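Local coordinates for 3-oxosteroid 1-dehydrogenase (Sterolibacterium denitrificans, PDB 7P18), which probably catalyses the FAD-dependent 1,2-dehydrogenation of 3-oxosteroids, giving the 3-oxo-Delta(1)-steroid and passing the electrons to an acceptor, at residues W321-S325 and G336-R341. Numbering follows the deposited sequence.
Sequences WWVPS and GLFAER. With ANB (androsta-1,4-diene-3,17-dione), chain D.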
loop_
_atom_site.group_PDB
_atom_site.type_symbol
_atom_site.label_atom_id
_atom_site.label_comp_id
_atom_site.label_asym_id
_atom_site.label_seq_id
_atom_site.Cartn_x
_atom_site.Cartn_y
_atom_site.Cartn_z
ATOM N N TRP A 321 8.186 -0.494 3.172
ATOM C CA TRP A 321 6.965 -1.314 3.116
ATOM C C TRP A 321 7.198 -2.375 2.025
ATOM O O TRP A 321 6.722 -2.186 0.901
ATOM C CB TRP A 321 5.739 -0.453 2.864
ATOM C CG TRP A 321 5.422 0.629 3.865
ATOM C CD1 TRP A 321 5.468 1.971 3.651
ATOM C CD2 TRP A 321 4.779 0.472 5.144
ATOM N NE1 TRP A 321 4.949 2.661 4.724
ATOM C CE2 TRP A 321 4.566 1.762 5.674
ATOM C CE3 TRP A 321 4.453 -0.624 5.924
ATOM C CZ2 TRP A 321 3.939 1.965 6.902
ATOM C CZ3 TRP A 321 3.850 -0.435 7.145
ATOM C CH2 TRP A 321 3.601 0.850 7.626
ATOM N N TRP A 322 7.946 -3.420 2.345
ATOM C CA TRP A 322 8.372 -4.428 1.325
ATOM C C TRP A 322 7.129 -5.071 0.695
ATOM O O TRP A 322 6.071 -5.257 1.381
ATOM C CB TRP A 322 9.297 -5.507 1.891
ATOM C CG TRP A 322 10.445 -5.003 2.699
ATOM C CD1 TRP A 322 10.665 -5.211 4.023
ATOM C CD2 TRP A 322 11.571 -4.234 2.208
ATOM N NE1 TRP A 322 11.844 -4.609 4.392
ATOM C CE2 TRP A 322 12.387 -3.963 3.318
ATOM C CE3 TRP A 322 11.930 -3.708 0.966
ATOM C CZ2 TRP A 322 13.580 -3.242 3.208
ATOM C CZ3 TRP A 322 13.074 -2.933 0.870
ATOM C CH2 TRP A 322 13.902 -2.731 1.977
ATOM N N VAL A 323 7.232 -5.400 -0.588
ATOM C CA VAL A 323 6.319 -6.366 -1.260
ATOM C C VAL A 323 7.156 -7.141 -2.276
ATOM O O VAL A 323 7.934 -6.532 -3.012
ATOM C CB VAL A 323 5.091 -5.674 -1.877
ATOM C CG1 VAL A 323 5.388 -4.748 -3.047
ATOM C CG2 VAL A 323 3.999 -6.657 -2.266
ATOM N N PRO A 324 6.979 -8.471 -2.422
ATOM C CA PRO A 324 7.560 -9.189 -3.558
ATOM C C PRO A 324 6.956 -8.576 -4.820
ATOM O O PRO A 324 5.778 -8.370 -4.871
ATOM C CB PRO A 324 7.148 -10.665 -3.366
ATOM C CG PRO A 324 5.986 -10.617 -2.404
ATOM C CD PRO A 324 6.225 -9.377 -1.544
ATOM N N SER A 325 7.783 -8.270 -5.834
ATOM C CA SER A 325 7.284 -7.557 -7.036
ATOM C C SER A 325 7.837 -8.198 -8.319
ATOM O O SER A 325 8.896 -8.858 -8.262
ATOM C CB SER A 325 7.590 -6.073 -7.014
ATOM O OG SER A 325 8.976 -5.879 -7.259
ATOM N N GLY A 336 3.107 -5.735 -7.492
ATOM C CA GLY A 336 3.242 -6.447 -6.210
ATOM C C GLY A 336 2.397 -7.714 -6.176
ATOM O O GLY A 336 1.299 -7.726 -6.772
ATOM N N LEU A 337 2.898 -8.749 -5.531
ATOM C CA LEU A 337 2.160 -10.010 -5.284
ATOM C C LEU A 337 1.577 -9.926 -3.864
ATOM O O LEU A 337 2.268 -10.303 -2.927
ATOM C CB LEU A 337 3.121 -11.178 -5.453
ATOM C CG LEU A 337 3.718 -11.360 -6.857
ATOM C CD1 LEU A 337 4.501 -12.647 -6.925
ATOM C CD2 LEU A 337 2.680 -11.330 -7.963
ATOM N N PHE A 338 0.375 -9.376 -3.717
ATOM C CA PHE A 338 -0.244 -9.154 -2.381
ATOM C C PHE A 338 -0.965 -10.408 -1.910
ATOM O O PHE A 338 -0.753 -10.778 -0.731
ATOM C CB PHE A 338 -1.170 -7.955 -2.385
ATOM C CG PHE A 338 -0.471 -6.661 -2.709
ATOM C CD1 PHE A 338 0.164 -5.937 -1.718
ATOM C CD2 PHE A 338 -0.426 -6.184 -4.008
ATOM C CE1 PHE A 338 0.797 -4.741 -2.004
ATOM C CE2 PHE A 338 0.242 -5.003 -4.291
ATOM C CZ PHE A 338 0.845 -4.281 -3.293
ATOM N N ALA A 339 -1.790 -11.013 -2.770
ATOM C CA ALA A 339 -2.744 -12.080 -2.367
ATOM C C ALA A 339 -2.364 -13.460 -2.920
ATOM O O ALA A 339 -2.703 -14.473 -2.284
ATOM C CB ALA A 339 -4.114 -11.712 -2.887
ATOM N N GLU A 340 -1.787 -13.492 -4.131
ATOM C CA GLU A 340 -1.777 -14.715 -4.991
ATOM C C GLU A 340 -0.794 -15.751 -4.439
ATOM O O GLU A 340 -0.966 -16.960 -4.730
ATOM C CB GLU A 340 -1.410 -14.375 -6.437
ATOM C CG GLU A 340 -2.268 -13.297 -7.045
ATOM C CD GLU A 340 -1.621 -11.920 -7.012
ATOM O OE1 GLU A 340 -1.218 -11.467 -5.894
ATOM O OE2 GLU A 340 -1.569 -11.275 -8.077
ATOM N N ARG A 341 0.203 -15.338 -3.647
ATOM C CA ARG A 341 1.180 -16.282 -3.055
ATOM C C ARG A 341 0.484 -17.273 -2.090
ATOM O O ARG A 341 1.041 -18.362 -1.849
ATOM C CB ARG A 341 2.304 -15.565 -2.299
ATOM C CG ARG A 341 3.165 -14.655 -3.174
ATOM C CD ARG A 341 4.095 -13.787 -2.331
ATOM N NE ARG A 341 3.379 -12.643 -1.780
ATOM C CZ ARG A 341 2.992 -12.512 -0.505
ATOM N NH1 ARG A 341 3.274 -13.435 0.391
ATOM N NH2 ARG A 341 2.381 -11.411 -0.123
HETATM C C1 ANB D . -2.530 -4.093 -0.156
HETATM C C10 ANB D . -3.845 -4.808 -0.233
HETATM C C11 ANB D . -3.625 -5.033 -2.828
HETATM C C12 ANB D . -4.334 -5.115 -4.189
HETATM C C13 ANB D . -5.563 -6.002 -4.103
HETATM C C14 ANB D . -6.503 -5.389 -3.055
HETATM C C15 ANB D . -7.832 -6.123 -3.282
HETATM C C16 ANB D . -7.889 -6.317 -4.808
HETATM C C17 ANB D . -6.486 -6.051 -5.311
HETATM C C18 ANB D . -5.205 -7.482 -3.831
HETATM C C19 ANB D . -3.561 -6.305 0.078
HETATM C C2 ANB D . -2.061 -3.503 0.946
HETATM C C3 ANB D . -2.938 -3.251 2.088
HETATM C C4 ANB D . -4.351 -3.495 1.827
HETATM C C5 ANB D . -4.788 -4.263 0.819
HETATM C C6 ANB D . -6.228 -4.689 0.743
HETATM C C7 ANB D . -6.811 -4.627 -0.662
HETATM C C8 ANB D . -5.902 -5.339 -1.654
HETATM C C9 ANB D . -4.525 -4.636 -1.646
HETATM O O1 ANB D . -2.516 -2.830 3.173
HETATM O O2 ANB D . -6.173 -5.927 -6.473
#
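The ring of Phe338 lies between Val323 CG2 on one face and the bound androstadienedione on the other, while Tyr363 meets it edge-to-face. This is where the end of an antiparallel strand pair, 320-326 with 335-336, runs into the loop that lines the steroid pocket. The methyl CG2 of Val323 makes a CH-pi contact, 4.1 Å from the ring centroid of Phe338, and comes closest at the rim, 3.7 Å from CE1. Across the ring, steroid C11 approaches CG of Phe338 to 3.6 Å. Phe338 also touches the FAD cofactor. Val323 reaches the ring because its CG2 stands anti to the backbone N, with CG1 at chi1 67°. Replacing Phe338 with an alanine is likely to open a gap between Val323 CG2 and the steroid, leaving C11 without its aromatic wall.

Behind the ring, Leu337 N donates a hydrogen bond to Pro324 O (3.0 Å, nearly straight at 168°), next to the non-hydrogen-bonded pair Ser325 and Gly336. The guanidinium of Arg341 has Leu337 O at its edge, in plane, gripped side-on by two nitrogens; NH1 hydrogen-bonds to Ser361 O. With that group fixed, Pro324 CG packs obliquely against it, 3.4 Å from NE of Arg341. NE itself is 2.8 Å from Leu337 O, which it meets from above the carbonyl plane, whereas NH2 lies in that plane.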